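Local atomic coordinates of multi-copper Oxidase CueO (PDB entry 6EVG), a protein that oxidises phenolic substrates such as lignin model compounds and lignosulfonate as a laccase-like multicopper oxidase, probably passing the electrons to dioxygen. Residues P98-G103 / E479-H484; R412-A417 / M500-V505; E257-L262 / P454-G459; L243-S248 / E268-L273. All coordinates share one frame; numbering follows the deposited sequence.

Interaction 1: residues P98-G103 / E479-H484. With EDO (1,2-ethanediol), chain C.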
loop_
_atom_site.group_PDB
_atom_site.type_symbol
_atom_site.label_atom_id
_atom_site.label_comp_id
_atom_site.label_asym_id
_atom_site.label_seq_id
_atom_site.Cartn_x
_atom_site.Cartn_y
_atom_site.Cartn_z
ATOM N N PRO A 98 -16.779 8.463 -0.085
ATOM C CA PRO A 98 -17.767 7.687 -0.842
ATOM C C PRO A 98 -17.201 7.313 -2.202
ATOM O O PRO A 98 -16.304 7.977 -2.713
ATOM C CB PRO A 98 -18.969 8.626 -0.988
ATOM C CG PRO A 98 -18.407 9.962 -0.814
ATOM C CD PRO A 98 -17.166 9.863 0.051
ATOM N N SER A 99 -17.754 6.247 -2.791
ATOM C CA SER A 99 -17.159 5.719 -4.012
ATOM C C SER A 99 -17.190 6.692 -5.178
ATOM O O SER A 99 -16.326 6.602 -6.044
ATOM C CB SER A 99 -17.799 4.402 -4.421
ATOM O OG SER A 99 -19.142 4.647 -4.882
ATOM N N ILE A 100 -18.110 7.632 -5.187
ATOM C CA ILE A 100 -18.154 8.617 -6.282
ATOM C C ILE A 100 -16.940 9.541 -6.286
ATOM O O ILE A 100 -16.745 10.252 -7.268
ATOM C CB ILE A 100 -19.446 9.470 -6.203
ATOM C CG1 ILE A 100 -19.600 10.240 -4.912
ATOM C CG2 ILE A 100 -20.642 8.595 -6.624
ATOM C CD1 ILE A 100 -20.644 11.373 -4.988
ATOM N N LEU A 101 -16.132 9.578 -5.210
ATOM C CA LEU A 101 -14.921 10.405 -5.144
ATOM C C LEU A 101 -13.642 9.596 -5.348
ATOM O O LEU A 101 -12.545 10.187 -5.247
ATOM C CB LEU A 101 -14.844 11.154 -3.830
ATOM C CG LEU A 101 -16.063 11.974 -3.479
ATOM C CD1 LEU A 101 -15.898 12.719 -2.175
ATOM C CD2 LEU A 101 -16.461 12.927 -4.534
ATOM N N ASP A 102 -13.773 8.295 -5.632
ATOM C CA ASP A 102 -12.605 7.426 -5.787
ATOM C C ASP A 102 -12.463 6.959 -7.210
ATOM O O ASP A 102 -13.434 6.990 -7.977
ATOM C CB ASP A 102 -12.757 6.234 -4.827
ATOM C CG ASP A 102 -11.426 5.560 -4.435
ATOM O OD1 ASP A 102 -10.372 6.050 -4.858
ATOM O OD2 ASP A 102 -11.505 4.532 -3.732
ATOM N N GLY A 103 -11.256 6.559 -7.591
ATOM C CA GLY A 103 -10.961 6.163 -8.961
ATOM C C GLY A 103 -10.882 4.648 -9.139
ATOM O O GLY A 103 -10.379 3.924 -8.265
ATOM N N GLU A 479 -20.333 4.787 1.426
ATOM C CA GLU A 479 -21.364 4.433 0.440
ATOM C C GLU A 479 -20.795 4.137 -0.924
ATOM O O GLU A 479 -19.953 4.901 -1.456
ATOM C CB GLU A 479 -22.365 5.554 0.309
ATOM C CG GLU A 479 -23.514 5.220 -0.645
ATOM C CD GLU A 479 -24.671 6.147 -0.430
ATOM O OE1 GLU A 479 -24.652 7.331 -0.857
ATOM O OE2 GLU A 479 -25.654 5.708 0.195
ATOM N N ALA A 480 -21.278 3.023 -1.504
ATOM C CA ALA A 480 -20.957 2.642 -2.871
ATOM C C ALA A 480 -22.272 2.542 -3.602
ATOM O O ALA A 480 -23.104 1.719 -3.306
ATOM C CB ALA A 480 -20.215 1.341 -3.001
ATOM N N VAL A 481 -22.416 3.423 -4.585
ATOM C CA VAL A 481 -23.561 3.425 -5.496
ATOM C C VAL A 481 -23.280 2.453 -6.684
ATOM O O VAL A 481 -22.162 2.107 -7.053
ATOM C CB VAL A 481 -23.928 4.866 -5.967
ATOM C CG1 VAL A 481 -24.352 5.727 -4.783
ATOM C CG2 VAL A 481 -22.775 5.534 -6.740
ATOM N N LYS A 482 -24.352 2.077 -7.383
ATOM C CA LYS A 482 -24.241 1.012 -8.393
ATOM C C LYS A 482 -23.364 1.416 -9.630
ATOM O O LYS A 482 -22.645 0.599 -10.215
ATOM C CB LYS A 482 -25.651 0.596 -8.862
ATOM C CG LYS A 482 -25.658 -0.400 -9.986
ATOM C CD LYS A 482 -24.729 -1.618 -9.818
ATOM C CE LYS A 482 -24.106 -2.066 -11.150
ATOM N NZ LYS A 482 -25.101 -2.788 -12.006
ATOM N N SER A 483 -23.351 2.710 -9.960
ATOM C CA SER A 483 -22.512 3.211 -11.018
ATOM C C SER A 483 -21.044 3.199 -10.675
ATOM O O SER A 483 -20.214 3.269 -11.554
ATOM C CB SER A 483 -22.860 4.673 -11.346
ATOM O OG SER A 483 -22.738 5.584 -10.225
ATOM N N HIS A 484 -20.743 3.143 -9.366
ATOM C CA HIS A 484 -19.363 3.285 -8.853
ATOM C C HIS A 484 -19.186 2.269 -7.723
ATOM O O HIS A 484 -19.043 2.636 -6.583
ATOM C CB HIS A 484 -19.048 4.696 -8.362
ATOM C CG HIS A 484 -18.980 5.774 -9.398
ATOM N ND1 HIS A 484 -20.076 6.310 -10.033
ATOM C CD2 HIS A 484 -17.911 6.519 -9.777
ATOM C CE1 HIS A 484 -19.660 7.312 -10.803
ATOM N NE2 HIS A 484 -18.352 7.475 -10.657
HETATM C C1 EDO C . -13.202 2.598 -6.073
HETATM O O1 EDO C . -12.570 2.262 -4.832
HETATM C C2 EDO C . -12.873 1.750 -7.235
HETATM O O2 EDO C . -11.455 1.551 -7.351
HETATM O O HOH W 1 -20.738 6.900 -3.601
#

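Interaction 2: residues R412-A417 / M500-V505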
loop_
_atom_site.group_PDB
_atom_site.type_symbol
_atom_site.label_atom_id
_atom_site.label_comp_id
_atom_site.label_asym_id
_atom_site.label_seq_id
_atom_site.Cartn_x
_atom_site.Cartn_y
_atom_site.Cartn_z
ATOM N N ARG A 412 -20.818 -7.285 -12.933
ATOM C CA ARG A 412 -21.374 -8.157 -11.895
ATOM C C ARG A 412 -21.066 -7.588 -10.509
ATOM O O ARG A 412 -19.923 -7.295 -10.195
ATOM C CB ARG A 412 -20.786 -9.557 -12.016
ATOM C CG ARG A 412 -21.468 -10.573 -11.094
ATOM C CD ARG A 412 -20.801 -11.938 -11.185
ATOM N NE ARG A 412 -19.480 -11.945 -10.546
ATOM C CZ ARG A 412 -18.329 -12.388 -11.056
ATOM N NH1 ARG A 412 -18.244 -12.875 -12.252
ATOM N NH2 ARG A 412 -17.247 -12.321 -10.268
ATOM N N ILE A 413 -22.098 -7.493 -9.697
ATOM C CA ILE A 413 -21.964 -7.128 -8.299
ATOM C C ILE A 413 -21.900 -8.412 -7.488
ATOM O O ILE A 413 -22.837 -9.219 -7.480
ATOM C CB ILE A 413 -23.088 -6.218 -7.799
ATOM C CG1 ILE A 413 -23.148 -4.925 -8.616
ATOM C CG2 ILE A 413 -23.009 -5.977 -6.311
ATOM C CD1 ILE A 413 -21.871 -4.125 -8.611
ATOM N N ASP A 414 -20.812 -8.621 -6.775
ATOM C CA ASP A 414 -20.587 -9.851 -5.994
ATOM C C ASP A 414 -21.184 -9.815 -4.600
ATOM O O ASP A 414 -21.466 -10.899 -4.065
ATOM C CB ASP A 414 -19.075 -10.114 -5.952
ATOM C CG ASP A 414 -18.493 -10.255 -7.367
ATOM O OD1 ASP A 414 -18.742 -11.297 -7.971
ATOM O OD2 ASP A 414 -17.907 -9.262 -7.863
ATOM N N VAL A 415 -21.232 -8.621 -4.005
ATOM C CA VAL A 415 -21.628 -8.434 -2.614
ATOM C C VAL A 415 -22.530 -7.243 -2.510
ATOM O O VAL A 415 -22.213 -6.152 -3.030
ATOM C CB VAL A 415 -20.373 -8.250 -1.712
ATOM C CG1 VAL A 415 -20.705 -7.640 -0.378
ATOM C CG2 VAL A 415 -19.568 -9.543 -1.595
ATOM N N GLU A 416 -23.615 -7.410 -1.766
ATOM C CA GLU A 416 -24.447 -6.323 -1.305
ATOM C C GLU A 416 -24.343 -6.233 0.205
ATOM O O GLU A 416 -24.790 -7.130 0.884
ATOM C CB GLU A 416 -25.922 -6.505 -1.721
ATOM C CG GLU A 416 -26.126 -6.500 -3.199
ATOM C CD GLU A 416 -27.583 -6.657 -3.639
ATOM O OE1 GLU A 416 -28.490 -6.690 -2.797
ATOM O OE2 GLU A 416 -27.772 -6.661 -4.871
ATOM N N ALA A 417 -23.699 -5.181 0.694
ATOM C CA ALA A 417 -23.448 -5.001 2.157
ATOM C C ALA A 417 -24.324 -3.914 2.697
ATOM O O ALA A 417 -24.460 -2.851 2.072
ATOM C CB ALA A 417 -21.993 -4.675 2.424
ATOM N N MET A 500 -8.629 -11.835 -10.065
ATOM C CA MET A 500 -8.791 -12.049 -8.633
ATOM C C MET A 500 -9.260 -10.763 -7.935
ATOM O O MET A 500 -8.555 -10.097 -7.159
ATOM C CB MET A 500 -7.452 -12.532 -8.075
ATOM C CG MET A 500 -7.541 -13.091 -6.716
ATOM S SD MET A 500 -6.076 -14.025 -6.124
ATOM C CE MET A 500 -6.235 -15.616 -6.776
ATOM N N MET A 501 -10.507 -10.413 -8.293
ATOM C CA MET A 501 -11.143 -9.175 -7.900
ATOM C C MET A 501 -12.635 -9.322 -7.981
ATOM O O MET A 501 -13.159 -10.116 -8.767
ATOM C CB MET A 501 -10.640 -8.016 -8.829
ATOM C CG MET A 501 -11.213 -6.660 -8.502
ATOM S SD MET A 501 -10.140 -5.270 -8.969
ATOM C CE MET A 501 -10.141 -5.437 -10.737
ATOM N N ALA A 502 -13.328 -8.547 -7.156
ATOM C CA ALA A 502 -14.789 -8.579 -7.040
ATOM C C ALA A 502 -15.263 -7.202 -6.617
ATOM O O ALA A 502 -14.478 -6.317 -6.268
ATOM C CB ALA A 502 -15.182 -9.645 -6.003
ATOM N N GLN A 503 -16.579 -6.996 -6.683
ATOM C CA GLN A 503 -17.193 -5.689 -6.489
ATOM C C GLN A 503 -18.333 -5.728 -5.490
ATOM O O GLN A 503 -19.070 -6.747 -5.410
ATOM C CB GLN A 503 -17.870 -5.224 -7.891
ATOM C CG GLN A 503 -16.916 -5.204 -8.983
ATOM C CD GLN A 503 -17.403 -4.421 -10.136
ATOM O OE1 GLN A 503 -16.720 -3.476 -10.493
ATOM N NE2 GLN A 503 -18.479 -4.893 -10.829
ATOM N N PHE A 504 -18.511 -4.651 -4.735
ATOM C CA PHE A 504 -19.620 -4.514 -3.806
ATOM C C PHE A 504 -20.309 -3.191 -3.931
ATOM O O PHE A 504 -19.707 -2.174 -4.339
ATOM C CB PHE A 504 -19.269 -4.840 -2.354
ATOM C CG PHE A 504 -18.477 -3.768 -1.587
ATOM C CD1 PHE A 504 -19.152 -2.826 -0.823
ATOM C CD2 PHE A 504 -17.102 -3.779 -1.522
ATOM C CE1 PHE A 504 -18.453 -1.900 -0.044
ATOM C CE2 PHE A 504 -16.427 -2.911 -0.729
ATOM C CZ PHE A 504 -17.078 -1.952 0.005
ATOM N N VAL A 505 -21.579 -3.189 -3.562
ATOM C CA VAL A 505 -22.343 -1.987 -3.355
ATOM C C VAL A 505 -22.887 -1.993 -1.915
ATOM O O VAL A 505 -22.952 -3.073 -1.290
ATOM C CB VAL A 505 -23.504 -1.815 -4.351
ATOM C CG1 VAL A 505 -22.967 -1.683 -5.739
ATOM C CG2 VAL A 505 -24.551 -2.899 -4.249
#

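Interaction 3: residues E257-L262 / P454-G459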
loop_
_atom_site.group_PDB
_atom_site.type_symbol
_atom_site.label_atom_id
_atom_site.label_comp_id
_atom_site.label_asym_id
_atom_site.label_seq_id
_atom_site.Cartn_x
_atom_site.Cartn_y
_atom_site.Cartn_z
ATOM N N GLU A 257 4.144 -2.019 19.603
ATOM C CA GLU A 257 4.808 -3.278 19.778
ATOM C C GLU A 257 6.164 -3.287 19.116
ATOM O O GLU A 257 6.236 -3.062 17.931
ATOM C CB GLU A 257 3.941 -4.397 19.124
ATOM C CG GLU A 257 4.570 -5.798 19.340
ATOM C CD GLU A 257 3.954 -6.940 18.542
ATOM O OE1 GLU A 257 3.162 -6.728 17.608
ATOM O OE2 GLU A 257 4.348 -8.095 18.823
ATOM N N PRO A 258 7.264 -3.637 19.847
ATOM C CA PRO A 258 8.541 -3.837 19.171
ATOM C C PRO A 258 8.590 -5.149 18.457
ATOM O O PRO A 258 8.208 -6.201 19.031
ATOM C CB PRO A 258 9.567 -3.752 20.305
ATOM C CG PRO A 258 8.793 -4.202 21.493
ATOM C CD PRO A 258 7.337 -3.868 21.299
ATOM N N VAL A 259 9.066 -5.128 17.242
ATOM C CA VAL A 259 9.319 -6.346 16.496
ATOM C C VAL A 259 10.760 -6.342 16.009
ATOM O O VAL A 259 11.349 -5.292 15.800
ATOM C CB VAL A 259 8.355 -6.585 15.360
ATOM C CG1 VAL A 259 6.902 -6.603 15.821
ATOM C CG2 VAL A 259 8.522 -5.588 14.305
ATOM N N GLU A 260 11.333 -7.541 15.894
ATOM C CA GLU A 260 12.688 -7.650 15.334
ATOM C C GLU A 260 12.708 -7.775 13.833
ATOM O O GLU A 260 13.755 -7.492 13.211
ATOM C CB GLU A 260 13.440 -8.790 16.010
ATOM C CG GLU A 260 13.559 -8.649 17.514
ATOM C CD GLU A 260 14.382 -9.797 18.083
ATOM O OE1 GLU A 260 13.784 -10.889 18.339
ATOM O OE2 GLU A 260 15.594 -9.608 18.188
ATOM N N ARG A 261 11.600 -8.230 13.235
ATOM C CA ARG A 261 11.505 -8.350 11.774
ATOM C C ARG A 261 10.017 -8.121 11.462
ATOM O O ARG A 261 9.166 -8.535 12.224
ATOM C CB ARG A 261 12.005 -9.688 11.251
ATOM C CG ARG A 261 12.070 -9.705 9.710
ATOM C CD ARG A 261 12.575 -10.962 9.172
ATOM N NE ARG A 261 13.988 -11.224 9.466
ATOM C CZ ARG A 261 14.990 -11.075 8.588
ATOM N NH1 ARG A 261 14.809 -10.432 7.441
ATOM N NH2 ARG A 261 16.190 -11.565 8.863
ATOM N N LEU A 262 9.745 -7.361 10.424
ATOM C CA LEU A 262 8.390 -6.904 10.081
ATOM C C LEU A 262 8.009 -7.305 8.656
ATOM O O LEU A 262 8.702 -6.971 7.720
ATOM C CB LEU A 262 8.343 -5.389 10.220
ATOM C CG LEU A 262 7.029 -4.709 9.753
ATOM C CD1 LEU A 262 5.856 -5.128 10.638
ATOM C CD2 LEU A 262 7.218 -3.209 9.845
ATOM N N PRO A 454 -0.851 -10.512 16.232
ATOM C CA PRO A 454 0.059 -9.729 17.117
ATOM C C PRO A 454 -0.457 -8.298 17.175
ATOM O O PRO A 454 -1.133 -7.810 16.261
ATOM C CB PRO A 454 1.414 -9.841 16.435
ATOM C CG PRO A 454 1.059 -10.002 15.027
ATOM C CD PRO A 454 -0.192 -10.842 14.967
ATOM N N ALA A 455 -0.030 -7.581 18.213
ATOM C CA ALA A 455 -0.486 -6.224 18.430
ATOM C C ALA A 455 -0.282 -5.307 17.204
ATOM O O ALA A 455 -1.161 -4.520 16.850
ATOM C CB ALA A 455 0.186 -5.585 19.654
ATOM N N HIS A 456 0.874 -5.430 16.551
ATOM C CA HIS A 456 1.167 -4.555 15.427
ATOM C C HIS A 456 0.191 -4.731 14.244
ATOM O O HIS A 456 0.117 -3.821 13.381
ATOM C CB HIS A 456 2.614 -4.634 14.977
ATOM C CG HIS A 456 3.030 -5.865 14.229
ATOM N ND1 HIS A 456 3.335 -7.065 14.844
ATOM C CD2 HIS A 456 3.333 -6.065 12.924
ATOM C CE1 HIS A 456 3.802 -7.927 13.950
ATOM N NE2 HIS A 456 3.791 -7.362 12.756
ATOM N N GLN A 457 -0.490 -5.897 14.175
ATOM C CA GLN A 457 -1.429 -6.168 13.099
ATOM C C GLN A 457 -2.875 -6.100 13.576
ATOM O O GLN A 457 -3.760 -6.555 12.841
ATOM C CB GLN A 457 -1.142 -7.536 12.528
ATOM C CG GLN A 457 0.247 -7.646 11.897
ATOM C CD GLN A 457 0.671 -9.057 11.502
ATOM O OE1 GLN A 457 -0.038 -10.023 11.747
ATOM N NE2 GLN A 457 1.804 -9.160 10.795
ATOM N N SER A 458 -3.124 -5.540 14.752
ATOM C CA SER A 458 -4.437 -5.634 15.404
ATOM C C SER A 458 -5.310 -4.406 15.268
ATOM O O SER A 458 -6.477 -4.453 15.677
ATOM C CB SER A 458 -4.274 -5.964 16.884
ATOM O OG SER A 458 -3.703 -4.842 17.585
ATOM N N GLY A 459 -4.761 -3.308 14.749
ATOM C CA GLY A 459 -5.529 -2.066 14.644
ATOM C C GLY A 459 -6.431 -2.029 13.395
ATOM O O GLY A 459 -6.745 -3.057 12.814
HETATM O O HOH W 2 1.491 -8.847 20.244
#

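Interaction 4: residues L243-S248 / E268-L273. With EDO (1,2-ethanediol), chain D.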
loop_
_atom_site.group_PDB
_atom_site.type_symbol
_atom_site.label_atom_id
_atom_site.label_comp_id
_atom_site.label_asym_id
_atom_site.label_seq_id
_atom_site.Cartn_x
_atom_site.Cartn_y
_atom_site.Cartn_z
ATOM N N LEU A 243 12.118 -2.521 15.905
ATOM C CA LEU A 243 11.229 -1.653 15.150
ATOM C C LEU A 243 9.974 -1.492 15.986
ATOM O O LEU A 243 9.214 -2.478 16.128
ATOM C CB LEU A 243 10.937 -2.177 13.765
ATOM C CG LEU A 243 12.131 -2.683 12.908
ATOM C CD1 LEU A 243 11.572 -3.309 11.644
ATOM C CD2 LEU A 243 13.292 -1.768 12.826
ATOM N N LEU A 244 9.742 -0.319 16.565
ATOM C CA LEU A 244 8.576 -0.130 17.405
ATOM C C LEU A 244 7.381 0.245 16.500
ATOM O O LEU A 244 7.325 1.356 15.986
ATOM C CB LEU A 244 8.806 0.937 18.468
ATOM C CG LEU A 244 7.588 1.212 19.375
ATOM C CD1 LEU A 244 7.266 -0.003 20.240
ATOM C CD2 LEU A 244 7.872 2.405 20.228
ATOM N N VAL A 245 6.467 -0.704 16.301
ATOM C CA VAL A 245 5.354 -0.436 15.379
ATOM C C VAL A 245 4.299 0.377 16.100
ATOM O O VAL A 245 3.754 -0.066 17.128
ATOM C CB VAL A 245 4.753 -1.740 14.830
ATOM C CG1 VAL A 245 3.682 -1.336 13.801
ATOM C CG2 VAL A 245 5.787 -2.628 14.196
ATOM N N VAL A 246 4.015 1.576 15.584
ATOM C CA VAL A 246 3.041 2.454 16.174
ATOM C C VAL A 246 1.743 2.565 15.353
ATOM O O VAL A 246 0.751 3.055 15.923
ATOM C CB VAL A 246 3.599 3.866 16.437
ATOM C CG1 VAL A 246 4.732 3.805 17.456
ATOM C CG2 VAL A 246 4.041 4.611 15.175
ATOM N N ALA A 247 1.745 2.141 14.110
ATOM C CA ALA A 247 0.535 2.280 13.270
ATOM C C ALA A 247 0.651 1.335 12.112
ATOM O O ALA A 247 1.719 0.974 11.649
ATOM C CB ALA A 247 0.416 3.705 12.734
ATOM N N SER A 248 -0.550 0.974 11.592
ATOM C CA SER A 248 -0.647 0.348 10.260
ATOM C C SER A 248 -1.630 1.167 9.402
ATOM O O SER A 248 -1.808 2.364 9.671
ATOM C CB SER A 248 -0.966 -1.151 10.344
ATOM O OG SER A 248 -0.834 -1.791 9.070
ATOM N N GLU A 268 0.184 -2.670 2.021
ATOM C CA GLU A 268 0.229 -2.405 3.443
ATOM C C GLU A 268 1.184 -1.279 3.764
ATOM O O GLU A 268 2.192 -1.061 3.089
ATOM C CB GLU A 268 0.670 -3.654 4.235
ATOM C CG GLU A 268 -0.289 -4.826 4.225
ATOM C CD GLU A 268 0.180 -5.857 5.270
ATOM O OE1 GLU A 268 1.068 -6.669 4.920
ATOM O OE2 GLU A 268 -0.341 -5.793 6.413
ATOM N N ARG A 269 0.837 -0.636 4.891
ATOM C CA ARG A 269 1.704 0.393 5.476
ATOM C C ARG A 269 1.930 0.081 6.936
ATOM O O ARG A 269 1.011 -0.322 7.648
ATOM C CB ARG A 269 1.097 1.820 5.388
ATOM C CG ARG A 269 0.981 2.389 3.977
ATOM C CD ARG A 269 -0.262 1.947 3.220
ATOM N NE ARG A 269 -1.455 2.554 3.782
ATOM C CZ ARG A 269 -2.675 2.050 3.675
ATOM N NH1 ARG A 269 -2.896 0.878 3.059
ATOM N NH2 ARG A 269 -3.711 2.729 4.177
ATOM N N TYR A 270 3.151 0.365 7.420
ATOM C CA TYR A 270 3.429 0.358 8.849
ATOM C C TYR A 270 4.300 1.584 9.159
ATOM O O TYR A 270 5.268 1.871 8.441
ATOM C CB TYR A 270 4.182 -0.895 9.288
ATOM C CG TYR A 270 3.325 -2.145 9.225
ATOM C CD1 TYR A 270 2.500 -2.485 10.278
ATOM C CD2 TYR A 270 3.294 -2.943 8.101
ATOM C CE1 TYR A 270 1.698 -3.631 10.216
ATOM C CE2 TYR A 270 2.509 -4.084 8.031
ATOM C CZ TYR A 270 1.713 -4.398 9.090
ATOM O OH TYR A 270 0.853 -5.514 9.036
ATOM N N GLU A 271 3.966 2.244 10.267
ATOM C CA GLU A 271 4.840 3.316 10.800
ATOM C C GLU A 271 5.589 2.737 12.000
ATOM O O GLU A 271 4.954 2.146 12.901
ATOM C CB GLU A 271 4.040 4.527 11.215
ATOM C CG GLU A 271 3.157 5.131 10.127
ATOM C CD GLU A 271 2.476 6.401 10.535
ATOM O OE1 GLU A 271 3.119 7.268 11.130
ATOM O OE2 GLU A 271 1.268 6.513 10.302
ATOM N N VAL A 272 6.912 2.872 11.965
ATOM C CA VAL A 272 7.758 2.306 13.015
ATOM C C VAL A 272 8.688 3.367 13.540
ATOM O O VAL A 272 9.087 4.313 12.858
ATOM C CB VAL A 272 8.545 1.117 12.490
ATOM C CG1 VAL A 272 7.614 0.039 11.960
ATOM C CG2 VAL A 272 9.627 1.481 11.518
ATOM N N LEU A 273 9.046 3.220 14.818
ATOM C CA LEU A 273 10.082 4.071 15.429
ATOM C C LEU A 273 11.320 3.227 15.647
ATOM O O LEU A 273 11.247 2.132 16.193
ATOM C CB LEU A 273 9.594 4.648 16.755
ATOM C CG LEU A 273 8.316 5.433 16.763
ATOM C CD1 LEU A 273 8.004 6.060 18.089
ATOM C CD2 LEU A 273 8.157 6.424 15.707
HETATM C C1 EDO D . -1.056 -8.795 8.440
HETATM O O1 EDO D . -1.183 -8.344 7.094
HETATM C C2 EDO D . -1.565 -10.213 8.548
HETATM O O2 EDO D . -0.757 -11.154 7.821
HETATM O O HOH W 3 -0.953 5.051 9.600
#

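Interaction 1: residues P98-G103 / E479-H484
Ser99 turns OG between its own backbone N and carbonyl carbon (chi1 70°), which aims the hydroxyl across the contact at the carbonyl of His484; the imidazole of His484, with CG beside its backbone N (chi1 -68°), brings one ring face to Ile100 in the short 3-10 turn. The hydroxyl donates to His484 O at 2.6 Å, a short bond that arrives in the carbonyl plane. The backbone of Ser99 adds a second tie: Ser99 N meets Glu479 O at 2.9 Å in a nearly straight bond (172° at the hydrogen). Ser99 therefore spans the loop 479-484 between its first and last residues, and the CA of Ala480 lies 3.4 Å from Ser99 OG. A water also donates to Glu479 O while accepting from Ile100 N.

Multicopper oxidases are built from cupredoxin domains, and here a loop of the N-terminal family region (40-157) meets one of the C-terminal region (384-507), just ahead of strand 486-490. Phe486 of that strand packs against Ser99, Asp102 and Ala480.

The apolar half belongs to Ile100. Its CG2 touches Val481 CG2 at 3.7 Å and also stands over one face of the His484 ring, near the rim, 4.1 Å from ND1. At the ring's edge, in plane, Ser483 OG and His484 ND1 share a hydrogen bond of 2.8 Å, which restrains the rotation of the imidazole. Beyond the loop-to-loop contact, Asp102 OD2 accepts from His91 ND1 and, at 2.7 Å, from O1 of a 1,2-ethanediol that probably came from the crystallisation liquor.

Interaction 2: residues R412-A417 / M500-V505
Asp414 and Gln503 face each other where the outermost strand 415-417 joins strand 501-506 in parallel, in a five-stranded sheet of the C-terminal cupredoxin domain. Asp414 OD2 takes the backbone N-H of Gln503 at 2.9 Å on its anti lone pair, and the same OD2 lies 3.3 Å from the Ala502 CB. In return, Gln503 O accepts from two successive amides, Asp414 N and Val415 N; the Val415 bond lies in the carbonyl plane and the Asp414 one is tilted from it. The Gln503 chain, extended beyond CG, brings NE2 to Arg412 O at 2.9 Å as a hydrogen-bond donor. Arg412 O lies in the amide plane of Gln503, but NE2 stands 51° out of the plane of the Arg412 carbonyl.

Farther along, regular parallel pairing takes over: Val505 N binds Val415 O, and Ala417 N binds Val505 O. Val415 and Phe504 lie on one face of the sheet, with their CB atoms 3.6 Å apart. On the other face Val505 sits beside Glu416, and its CG1 meets Ile413 CD1 at 3.9 Å.

A second shell sets these groups. The Gln503 amide is held at both ends by outside partners, OE1 by His106 NE2 and NE2 also by Met410 O, which determines which way round it lies. The phenyl ring of Phe504 turns away to meet Phe476 edge-to-face. Asp414 is steadied by the side-on guanidinium of Arg412: NE, at 2.8 Å, and NH2 both converge on OD1, on the syn side of the carboxylate.

Interaction 3: residues E257-L262 / P454-G459
The imidazole of His456 is flanked on both faces and held at its edge: Val259 CG1 lies over one face, 3.6 Å above the plane and toward the rim, and CG of its chain neighbour Gln457 covers the opposite face. In the ring plane, Glu257 OE1 receives the ND1 hydrogen at 2.8 Å. Leu262 CD1 comes in obliquely, 3.5 Å from CD2, its side chain running past the ring in the opposite direction. The Val259 methyl makes a CH-pi contact, 4.0 Å from the ring centroid.

The carboxylate is turned 52° from the imidazole. An extended chain, with CG anti to the backbone N (chi1 -177°), carries it from strand 251-259 to the 3-10 turn at Ala455 and His456. There OE1 also takes the backbone N-H of His456 at 2.8 Å, nearly along its C-O axis, whereas ND1 meets it from 41° out of the carboxylate plane. The two donors approach from opposite faces of that plane. A water accepts from Ala455 N and gives a weak bond to Glu257 OE2.

The contact joins strand 251-259, outermost in its sheet, and the start of strand 262-264 in the middle cupredoxin domain to a loop of the C-terminal one. With ND1 donating, the imidazole has a definite hydrogen there, and two N-H groups on one oxygen tie both the imidazole and the backbone of the 3-10 turn to Glu257. The nearby carboxylate would be expected to favour a protonated ring, though the apolar groups around it would oppose a full charge.

Interaction 4: residues L243-S248 / E268-L273
Leu244 and Leu273 exchange backbone bonds in both directions, Leu244 N to Leu273 O 2.9 Å and Leu273 N to Leu244 O 2.8 Å, as an antiparallel hydrogen-bonded pair between strands 243-248 and 269-275. Val245 and Val272 follow as a non-hydrogen-bonded pair. The register then slips by one residue: Val246 and Ala247 both face Glu271 in a classic beta bulge. Val246 N binds Glu271 O at 2.9 Å, Ala247 N adds only a weak bond to that oxygen, and Glu271 N returns to Ala247 O. These strands belong to a sheet in the middle cupredoxin domain.

The apolar contacts fall on both faces. Val245 and Val272 share one, where Val245 CG2 meets Val272 CG1 at 3.9 Å and Val245 CG1 approaches the Tyr270 ring obliquely. On the other face, Leu244 packs CB to CB with Leu273. Val246, in the bulge, crosses Leu273 at about a right angle, Val246 CG1 to Leu273 CG 4.0 Å.

Ser248 supplies the polar side-chain bond across the pair. With OG anti to its backbone N (chi1 -170°), the hydroxyl donates to Arg269 O at 2.8 Å, nearly in line with the carbonyl, and stands 3.3 Å above one face of the Tyr270 ring, toward its rim near CE1. Lys461 NZ also bonds this hydroxyl. A water donates to both Ser248 O and Glu271 OE2, bridging the strands.

Two buried acids meet opposite charges beyond the pair: Glu271 OE1 forms a salt bridge with Arg221, and Glu268 OE2 one with Lys461. Glu268 OE2 also accepts from O1 of a 1,2-ethanediol, probably from the crystallisation liquor. The basic partners would be expected to keep both carboxylates ionised despite their burial.

Interactions 1 and 2 adjoin through residues 479-484, with centres 13 Å apart: Lys482 CD packs on Ile413 CG1, and Ala480 CB lies 3.8 Å from Phe504 O. Interactions 3 and 4 are closer, 8 Å between centres; strand 251-259 of interaction 3 neighbours strand 243-248 of interaction 4 in one sheet. Glu257 O and Val259 O pair with the amides of Val245 and Leu243, while His456 packs on Val245 and Tyr270. The two groups stand about 30 Å apart between centres. The copper held by His434, Cys490 and His495 is about 13 Å from the side chain of Ala502 in interaction 2. Interaction 1 joins the N-terminal region to the C-terminal one, interaction 3 the middle region to the C-terminal one.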